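Local atomic coordinates of GCN5-related N-acetyltransferase (PDB entry 3TCV), a protein that probably transfers an acetyl group from acetyl-CoA to an amine, possibly the N-terminal serine or alanine of proteins, as a GCN5-related N-acetyltransferase. Residues F101-K106 and P136-R141; P214-A219 and E241-G246; Q115-I120 and M152-D157. One frame throughout, in Å; residues are numbered along the deposited sequence.

From the N terminus, the chain lays down strand 99-105, opening contact 1, then turns back along strand 110-121, where contact 3 opens. Residues 136-141, in the loop after strand 126-134, close contact 1; helix 142-158 then closes contact 3 at 152-157. The two loops therefore cross, and they meet directly where F101 N approaches Q115 O at 2.8 Å, a probable hydrogen bond between neighbouring strands. Contact 2 follows in series, joining helix 213-224 to the C-terminal helix 239-245. The salt bridge from K217 NZ to D157 OD2, 2.9 Å, connects it with contact 3. Sheet, crossover helix and C-terminal helices are thus joined in succession.

Contact 1. Residues F101-K106 and P136-R141; sequences FAVIDK and PLISRR
I138 reaches across to strand 99-105 with both arms of its branched side chain. Its first torsion (chi1 63°) wedges CG1 between the backbone N and the carbonyl carbon, and the extended chi2 of 176° carries CD1 to within 3.6 Å of V103 CG1. The other arm, CG2, lies 3.7 Å from D105 CB, the isoleucine and aspartate side chains running antiparallel to each other. V103 and D105 are two apart on the strand and so face the loop together. A beta-branched isoleucine suits this place, since one residue covers both.

D105 turns CG anti to its own N (chi1 172°), which brings the carboxylate over beside L137. OD1 is 4.2 Å from L137 O, and a water bridges them, donating to D105 OD1 at 2.7 Å and to L137 O at 2.9 Å. The other oxygen, OD2, is hydrogen-bonded to S108 OG in the turn after the strand. L137 leans its leucyl chain on S108, K110 and A112.

The loop itself is shaped by a type II turn from I138 to R141, closed by R141 N to I138 O at 3.0 Å. It joins strand 126-134 to helix 142-158, with R141 at the N-cap; in GNAT enzymes this connection usually forms the pyrophosphate-binding loop for acetyl-CoA.

The chemistry is thus divided: aliphatic carbons make most of the direct contact, while two acceptors, a carboxylate and a carbonyl, share a water whose two protons would offset their mutual repulsion.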
loop_
_atom_site.group_PDB
_atom_site.type_symbol
_atom_site.label_atom_id
_atom_site.label_comp_id
_atom_site.label_asym_id
_atom_site.label_seq_id
_atom_site.Cartn_x
_atom_site.Cartn_y
_atom_site.Cartn_z
ATOM N N PHE B 101 -17.566 11.831 2.224
ATOM C CA PHE B 101 -18.902 11.970 2.783
ATOM C C PHE B 101 -18.888 12.908 3.968
ATOM O O PHE B 101 -18.005 12.820 4.838
ATOM C CB PHE B 101 -19.424 10.601 3.246
ATOM C CG PHE B 101 -19.674 9.658 2.114
ATOM C CD1 PHE B 101 -20.978 9.403 1.684
ATOM C CD2 PHE B 101 -18.616 9.054 1.437
ATOM C CE1 PHE B 101 -21.212 8.573 0.592
ATOM C CE2 PHE B 101 -18.855 8.217 0.350
ATOM C CZ PHE B 101 -20.147 7.976 -0.066
ATOM N N ALA B 102 -19.887 13.779 4.038
ATOM C CA ALA B 102 -20.135 14.536 5.253
ATOM C C ALA B 102 -20.789 13.605 6.243
ATOM O O ALA B 102 -21.650 12.782 5.862
ATOM C CB ALA B 102 -21.037 15.734 4.986
ATOM N N VAL B 103 -20.417 13.755 7.513
ATOM C CA VAL B 103 -20.977 12.961 8.599
ATOM C C VAL B 103 -21.880 13.903 9.394
ATOM O O VAL B 103 -21.398 14.848 10.038
ATOM C CB VAL B 103 -19.884 12.374 9.524
ATOM C CG1 VAL B 103 -20.498 11.473 10.588
ATOM C CG2 VAL B 103 -18.843 11.605 8.713
ATOM N N ILE B 104 -23.185 13.649 9.321
ATOM C CA ILE B 104 -24.194 14.511 9.937
ATOM C C ILE B 104 -24.708 13.922 11.250
ATOM O O ILE B 104 -25.217 12.819 11.288
ATOM C CB ILE B 104 -25.380 14.762 8.979
ATOM C CG1 ILE B 104 -24.931 15.611 7.776
ATOM C CG2 ILE B 104 -26.494 15.516 9.692
ATOM C CD1 ILE B 104 -25.089 14.963 6.419
ATOM N N ASP B 105 -24.568 14.669 12.327
ATOM C CA ASP B 105 -25.085 14.247 13.620
ATOM C C ASP B 105 -26.595 14.458 13.619
ATOM O O ASP B 105 -27.068 15.599 13.509
ATOM C CB ASP B 105 -24.444 15.079 14.732
ATOM C CG ASP B 105 -25.064 14.825 16.096
ATOM O OD1 ASP B 105 -25.042 13.658 16.552
ATOM O OD2 ASP B 105 -25.555 15.801 16.710
ATOM N N LYS B 106 -27.345 13.365 13.736
ATOM C CA LYS B 106 -28.798 13.448 13.563
ATOM C C LYS B 106 -29.459 14.215 14.691
ATOM O O LYS B 106 -30.411 14.949 14.450
ATOM C CB LYS B 106 -29.428 12.073 13.415
ATOM C CG LYS B 106 -29.211 11.481 12.029
ATOM C CD LYS B 106 -29.811 10.096 11.888
ATOM C CE LYS B 106 -31.310 10.118 12.122
ATOM N NZ LYS B 106 -31.934 8.859 11.670
ATOM N N PRO B 136 -16.222 17.252 17.690
ATOM C CA PRO B 136 -16.747 17.124 19.051
ATOM C C PRO B 136 -18.225 16.746 19.157
ATOM O O PRO B 136 -18.607 16.133 20.150
ATOM C CB PRO B 136 -16.476 18.490 19.671
ATOM C CG PRO B 136 -16.238 19.422 18.551
ATOM C CD PRO B 136 -15.777 18.620 17.377
ATOM N N LEU B 137 -19.035 17.037 18.149
ATOM C CA LEU B 137 -20.435 16.654 18.209
ATOM C C LEU B 137 -20.606 15.146 18.239
ATOM O O LEU B 137 -21.589 14.651 18.777
ATOM C CB LEU B 137 -21.236 17.219 17.044
ATOM C CG LEU B 137 -21.492 18.723 16.958
ATOM C CD1 LEU B 137 -22.267 18.997 15.678
ATOM C CD2 LEU B 137 -22.264 19.231 18.174
ATOM N N ILE B 138 -19.658 14.406 17.657
ATOM C CA ILE B 138 -19.812 12.962 17.542
ATOM C C ILE B 138 -18.656 12.142 18.100
ATOM O O ILE B 138 -18.812 10.941 18.249
ATOM C CB ILE B 138 -20.050 12.533 16.077
ATOM C CG1 ILE B 138 -18.843 12.878 15.178
ATOM C CG2 ILE B 138 -21.319 13.184 15.562
ATOM C CD1 ILE B 138 -18.993 12.380 13.745
ATOM N N SER B 139 -17.513 12.777 18.384
ATOM C CA SER B 139 -16.311 12.047 18.794
ATOM C C SER B 139 -16.601 11.288 20.090
ATOM O O SER B 139 -17.134 11.859 21.032
ATOM C CB SER B 139 -15.145 13.010 19.019
ATOM O OG SER B 139 -13.947 12.267 19.131
ATOM N N ARG B 140 -16.289 9.993 20.120
ATOM C CA ARG B 140 -16.577 9.157 21.282
ATOM C C ARG B 140 -18.074 9.041 21.655
ATOM O O ARG B 140 -18.399 8.723 22.785
ATOM C CB ARG B 140 -15.730 9.621 22.485
ATOM N N ARG B 141 -18.977 9.300 20.703
ATOM C CA ARG B 141 -20.403 9.063 20.862
ATOM C C ARG B 141 -20.848 8.011 19.835
ATOM O O ARG B 141 -20.117 7.706 18.885
ATOM C CB ARG B 141 -21.202 10.377 20.672
HETATM O O HOH W 1 -23.670 12.703 18.713
#

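Contact 2. Residues P214-A219 and E241-G246; sequences PALKQA and EFRDLG
The ring of F242 and the guanidinium of R243 are the flat groups here, and each is approached obliquely from helix 213-224. A219 O lies 4.1 Å from F242 CG, while the ring itself runs on past the alanine to pack on A222, W223, N228 and K237. L216 CD2 is at 3.8 Å from R243 NE, and farther out R243 NH2 makes a weak hydrogen bond to Q240 OE1.

Between these two, A219 sits where the helices come close, its CB 3.6 Å from R243 CG; its CA is 5.2 Å from that of F242, a spacing that suits a side chain as small as alanine's. The CG-CD-NE part of R243 runs beside L216 CD2, both side chains heading in one direction, so that the aliphatic part of the arginine covers the buried leucine; the bend at chi3 (40°) leads the guanidinium on past it.

This is helix-on-helix packing: segments 214-219 and 241-245 cross at 129° with axes 9.0 Å apart, which lays the C-terminal helix over the helix that follows the sheet's strand 199-209.

Away from this apolar patch, a water joins Q218 to the chain terminus, donating both to Q218 OE1 and to G246 O, each at 2.9 Å. G246 has a positive phi of 63°, and its N is bonded to F242 O.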
loop_
_atom_site.group_PDB
_atom_site.type_symbol
_atom_site.label_atom_id
_atom_site.label_comp_id
_atom_site.label_asym_id
_atom_site.label_seq_id
_atom_site.Cartn_x
_atom_site.Cartn_y
_atom_site.Cartn_z
ATOM N N PRO B 214 -19.206 -10.987 9.422
ATOM C CA PRO B 214 -20.515 -11.337 10.022
ATOM C C PRO B 214 -20.565 -11.257 11.559
ATOM O O PRO B 214 -21.553 -10.770 12.122
ATOM C CB PRO B 214 -20.780 -12.748 9.492
ATOM C CG PRO B 214 -20.029 -12.824 8.215
ATOM C CD PRO B 214 -18.749 -12.032 8.497
ATOM N N ALA B 215 -19.504 -11.683 12.236
ATOM C CA ALA B 215 -19.465 -11.599 13.700
ATOM C C ALA B 215 -19.359 -10.146 14.147
ATOM O O ALA B 215 -19.975 -9.746 15.142
ATOM C CB ALA B 215 -18.323 -12.435 14.268
ATOM N N LEU B 216 -18.591 -9.345 13.414
ATOM C CA LEU B 216 -18.531 -7.930 13.717
ATOM C C LEU B 216 -19.889 -7.262 13.577
ATOM O O LEU B 216 -20.292 -6.500 14.457
ATOM C CB LEU B 216 -17.492 -7.229 12.848
ATOM C CG LEU B 216 -16.079 -7.480 13.321
ATOM C CD1 LEU B 216 -15.132 -6.869 12.284
ATOM C CD2 LEU B 216 -15.829 -6.886 14.721
ATOM N N LYS B 217 -20.581 -7.543 12.480
ATOM C CA LYS B 217 -21.890 -6.949 12.242
ATOM C C LYS B 217 -22.811 -7.169 13.452
ATOM O O LYS B 217 -23.427 -6.210 13.932
ATOM C CB LYS B 217 -22.528 -7.508 10.959
ATOM C CG LYS B 217 -23.898 -6.936 10.642
ATOM C CD LYS B 217 -24.492 -7.510 9.359
ATOM C CE LYS B 217 -25.745 -6.745 8.946
ATOM N NZ LYS B 217 -26.342 -7.313 7.701
ATOM N N GLN B 218 -22.869 -8.402 13.959
ATOM C CA GLN B 218 -23.723 -8.734 15.115
ATOM C C GLN B 218 -23.348 -7.910 16.354
ATOM O O GLN B 218 -24.220 -7.428 17.067
ATOM C CB GLN B 218 -23.684 -10.245 15.438
ATOM C CG GLN B 218 -24.195 -11.120 14.297
ATOM C CD GLN B 218 -24.548 -12.547 14.696
ATOM O OE1 GLN B 218 -23.889 -13.166 15.538
ATOM N NE2 GLN B 218 -25.604 -13.080 14.079
ATOM N N ALA B 219 -22.045 -7.727 16.586
ATOM C CA ALA B 219 -21.562 -7.021 17.776
ATOM C C ALA B 219 -21.858 -5.521 17.693
ATOM O O ALA B 219 -22.205 -4.901 18.693
ATOM C CB ALA B 219 -20.066 -7.275 17.975
ATOM N N GLU B 241 -16.651 -5.373 24.573
ATOM C CA GLU B 241 -17.395 -6.349 25.372
ATOM C C GLU B 241 -18.348 -7.182 24.505
ATOM O O GLU B 241 -18.375 -8.392 24.621
ATOM C CB GLU B 241 -18.116 -5.672 26.536
ATOM C CG GLU B 241 -17.158 -5.296 27.652
ATOM C CD GLU B 241 -17.722 -4.322 28.680
ATOM O OE1 GLU B 241 -18.812 -3.748 28.477
ATOM O OE2 GLU B 241 -17.048 -4.119 29.706
ATOM N N PHE B 242 -19.108 -6.543 23.624
ATOM C CA PHE B 242 -20.003 -7.287 22.724
ATOM C C PHE B 242 -19.232 -8.213 21.769
ATOM O O PHE B 242 -19.643 -9.333 21.499
ATOM C CB PHE B 242 -20.896 -6.329 21.935
ATOM C CG PHE B 242 -22.107 -5.860 22.700
ATOM C CD1 PHE B 242 -23.143 -6.756 23.001
ATOM C CD2 PHE B 242 -22.234 -4.537 23.115
ATOM C CE1 PHE B 242 -24.274 -6.337 23.723
ATOM C CE2 PHE B 242 -23.363 -4.127 23.825
ATOM C CZ PHE B 242 -24.379 -5.017 24.102
ATOM N N ARG B 243 -18.093 -7.743 21.270
ATOM C CA ARG B 243 -17.282 -8.572 20.399
ATOM C C ARG B 243 -16.759 -9.788 21.167
ATOM O O ARG B 243 -16.731 -10.909 20.647
ATOM C CB ARG B 243 -16.135 -7.729 19.769
ATOM C CG ARG B 243 -16.620 -6.708 18.731
ATOM C CD ARG B 243 -15.550 -5.702 18.288
ATOM N NE ARG B 243 -14.272 -6.409 18.143
ATOM C CZ ARG B 243 -13.137 -6.083 18.758
ATOM N NH1 ARG B 243 -12.084 -6.876 18.597
ATOM N NH2 ARG B 243 -13.033 -4.968 19.494
ATOM N N ASP B 244 -16.349 -9.576 22.418
ATOM C CA ASP B 244 -15.906 -10.679 23.265
ATOM C C ASP B 244 -17.015 -11.708 23.464
ATOM O O ASP B 244 -16.756 -12.907 23.530
ATOM C CB ASP B 244 -15.530 -10.168 24.660
ATOM C CG ASP B 244 -14.129 -9.589 24.747
ATOM O OD1 ASP B 244 -13.407 -9.530 23.724
ATOM O OD2 ASP B 244 -13.768 -9.240 25.904
ATOM N N LEU B 245 -18.239 -11.226 23.614
ATOM C CA LEU B 245 -19.376 -12.096 23.891
ATOM C C LEU B 245 -19.746 -12.990 22.711
ATOM O O LEU B 245 -20.209 -14.108 22.912
ATOM C CB LEU B 245 -20.587 -11.287 24.341
ATOM C CG LEU B 245 -20.515 -10.649 25.734
ATOM C CD1 LEU B 245 -21.635 -9.626 25.905
ATOM C CD2 LEU B 245 -20.520 -11.718 26.825
ATOM N N GLY B 246 -19.535 -12.508 21.499
ATOM C CA GLY B 246 -19.832 -13.275 20.293
ATOM C C GLY B 246 -21.321 -13.595 20.181
ATOM O O GLY B 246 -21.680 -14.543 19.462
ATOM O OXT GLY B 246 -22.178 -12.927 20.800
HETATM O O HOH W 2 -21.257 -13.745 16.702
#

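Contact 3. Residues Q115-I120 and M152-D157; sequences QALMRI and MQYVFD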
loop_
_atom_site.group_PDB
_atom_site.type_symbol
_atom_site.label_atom_id
_atom_site.label_comp_id
_atom_site.label_asym_id
_atom_site.label_seq_id
_atom_site.Cartn_x
_atom_site.Cartn_y
_atom_site.Cartn_z
ATOM N N GLN B 115 -15.492 11.873 6.269
ATOM C CA GLN B 115 -14.722 10.631 6.122
ATOM C C GLN B 115 -14.792 10.186 4.666
ATOM O O GLN B 115 -15.598 10.713 3.912
ATOM C CB GLN B 115 -15.290 9.532 7.042
ATOM C CG GLN B 115 -16.735 9.142 6.773
ATOM C CD GLN B 115 -17.312 8.169 7.800
ATOM O OE1 GLN B 115 -17.135 8.353 8.999
ATOM N NE2 GLN B 115 -18.041 7.149 7.332
ATOM N N ALA B 116 -13.976 9.209 4.281
ATOM C CA ALA B 116 -13.930 8.792 2.887
ATOM C C ALA B 116 -13.649 7.320 2.725
ATOM O O ALA B 116 -12.993 6.697 3.577
ATOM C CB ALA B 116 -12.874 9.619 2.138
ATOM N N LEU B 117 -14.179 6.768 1.640
ATOM C CA LEU B 117 -13.734 5.497 1.081
ATOM C C LEU B 117 -12.628 5.836 0.100
ATOM O O LEU B 117 -12.788 6.758 -0.729
ATOM C CB LEU B 117 -14.888 4.765 0.388
ATOM C CG LEU B 117 -16.004 4.268 1.331
ATOM C CD1 LEU B 117 -17.197 3.770 0.524
ATOM C CD2 LEU B 117 -15.481 3.179 2.288
ATOM N N MET B 118 -11.494 5.161 0.219
ATOM C CA MET B 118 -10.305 5.548 -0.537
ATOM C C MET B 118 -9.423 4.362 -0.851
ATOM O O MET B 118 -9.640 3.279 -0.348
ATOM C CB MET B 118 -9.505 6.611 0.235
ATOM C CG MET B 118 -8.989 6.170 1.595
ATOM S SD MET B 118 -8.309 7.574 2.524
ATOM C CE MET B 118 -6.689 7.620 1.762
ATOM N N ARG B 119 -8.404 4.598 -1.663
ATOM C CA ARG B 119 -7.532 3.542 -2.162
ATOM C C ARG B 119 -8.386 2.382 -2.649
ATOM O O ARG B 119 -8.198 1.216 -2.280
ATOM C CB ARG B 119 -6.502 3.162 -1.105
ATOM C CG ARG B 119 -5.589 4.367 -0.792
ATOM C CD ARG B 119 -4.531 4.103 0.259
ATOM N NE ARG B 119 -3.834 2.898 -0.085
ATOM C CZ ARG B 119 -4.129 1.688 0.392
ATOM N NH1 ARG B 119 -5.075 1.535 1.310
ATOM N NH2 ARG B 119 -3.455 0.626 -0.054
ATOM N N ILE B 120 -9.320 2.752 -3.523
ATOM C CA ILE B 120 -10.360 1.875 -4.012
ATOM C C ILE B 120 -9.758 0.903 -5.052
ATOM O O ILE B 120 -9.106 1.334 -6.023
ATOM C CB ILE B 120 -11.529 2.707 -4.607
ATOM C CG1 ILE B 120 -12.102 3.700 -3.569
ATOM C CG2 ILE B 120 -12.635 1.780 -5.107
ATOM C CD1 ILE B 120 -12.926 4.840 -4.171
ATOM N N MET B 152 -18.684 0.111 6.621
ATOM C CA MET B 152 -18.261 -1.286 6.668
ATOM C C MET B 152 -19.364 -2.182 6.101
ATOM O O MET B 152 -19.123 -3.110 5.308
ATOM C CB MET B 152 -17.912 -1.707 8.087
ATOM C CG MET B 152 -17.172 -3.039 8.125
ATOM S SD MET B 152 -16.155 -3.256 9.589
ATOM C CE MET B 152 -17.401 -3.361 10.825
ATOM N N GLN B 153 -20.588 -1.869 6.499
ATOM C CA GLN B 153 -21.756 -2.607 6.025
ATOM C C GLN B 153 -21.919 -2.512 4.506
ATOM O O GLN B 153 -22.214 -3.503 3.835
ATOM C CB GLN B 153 -23.000 -2.045 6.686
ATOM C CG GLN B 153 -24.242 -2.854 6.391
ATOM C CD GLN B 153 -25.387 -2.456 7.276
ATOM O OE1 GLN B 153 -25.924 -3.286 8.027
ATOM N NE2 GLN B 153 -25.753 -1.187 7.224
ATOM N N TYR B 154 -21.732 -1.304 3.982
ATOM C CA TYR B 154 -21.871 -1.045 2.547
ATOM C C TYR B 154 -20.822 -1.816 1.755
ATOM O O TYR B 154 -21.138 -2.473 0.754
ATOM C CB TYR B 154 -21.742 0.442 2.307
ATOM C CG TYR B 154 -21.748 0.865 0.862
ATOM C CD1 TYR B 154 -22.829 0.576 0.022
ATOM C CD2 TYR B 154 -20.678 1.601 0.338
ATOM C CE1 TYR B 154 -22.833 1.006 -1.311
ATOM C CE2 TYR B 154 -20.673 2.023 -0.978
ATOM C CZ TYR B 154 -21.746 1.728 -1.797
ATOM O OH TYR B 154 -21.683 2.175 -3.099
ATOM N N VAL B 155 -19.595 -1.748 2.256
ATOM C CA VAL B 155 -18.441 -2.383 1.643
ATOM C C VAL B 155 -18.626 -3.905 1.548
ATOM O O VAL B 155 -18.336 -4.497 0.505
ATOM C CB VAL B 155 -17.156 -1.948 2.398
ATOM C CG1 VAL B 155 -16.003 -2.905 2.190
ATOM C CG2 VAL B 155 -16.812 -0.490 2.011
ATOM N N PHE B 156 -19.156 -4.530 2.601
ATOM C CA PHE B 156 -19.273 -5.982 2.634
ATOM C C PHE B 156 -20.618 -6.490 2.129
ATOM O O PHE B 156 -20.643 -7.312 1.243
ATOM C CB PHE B 156 -18.995 -6.516 4.036
ATOM C CG PHE B 156 -17.540 -6.444 4.428
ATOM C CD1 PHE B 156 -16.572 -7.089 3.669
ATOM C CD2 PHE B 156 -17.143 -5.760 5.540
ATOM C CE1 PHE B 156 -15.220 -7.039 4.021
ATOM C CE2 PHE B 156 -15.803 -5.686 5.892
ATOM C CZ PHE B 156 -14.846 -6.332 5.141
ATOM N N ASP B 157 -21.715 -5.992 2.683
ATOM C CA ASP B 157 -23.035 -6.473 2.269
ATOM C C ASP B 157 -23.488 -5.980 0.908
ATOM O O ASP B 157 -24.282 -6.674 0.251
ATOM C CB ASP B 157 -24.115 -6.094 3.292
ATOM C CG ASP B 157 -24.015 -6.875 4.578
ATOM O OD1 ASP B 157 -23.357 -7.936 4.632
ATOM O OD2 ASP B 157 -24.625 -6.409 5.556
#
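L117 divides its forked end between two consecutive helix residues. L117 CD1 comes to the edge of the Y154 ring, near the ring plane, 4.1 Å from Y154 CD2, while L117 CD2 meets V155 CG2 at 3.9 Å. With CG anti to its carbonyl carbon (chi1 -67°) and chi2 extended at 171°, the leucine stands out from the sheet toward the helix and ends in two methyls set apart. That shape suits a residue filling the angle between an aromatic edge and a branched aliphatic chain. All three residues are buried, and the backbones keep some distance, L117 CA and V155 CA being 9.2 Å apart, as fits a strand and helix separated by a layer of side chains.

The fold explains the pairing. Helix 142-158 is the crossover of a beta-alpha-beta unit linking the parallel neighbours 126-134 and 163-169, the central element of the GNAT fold, and here it lies far enough across the sheet to touch strand 110-121 as well. V155 also rests on I127 and Y164, one on each strand of that unit.

Outside this core, further partners help to position Y154 and L117. Y154 holds its ring through the hydroxyl, hydrogen-bonded to E35 N, and through F39, whose ring meets it at about 60°; a tyrosine is apt because its edge serves the core while its polar end finds a partner in the N-terminal segment. The backbone of L117 is paired with L99 on the next strand.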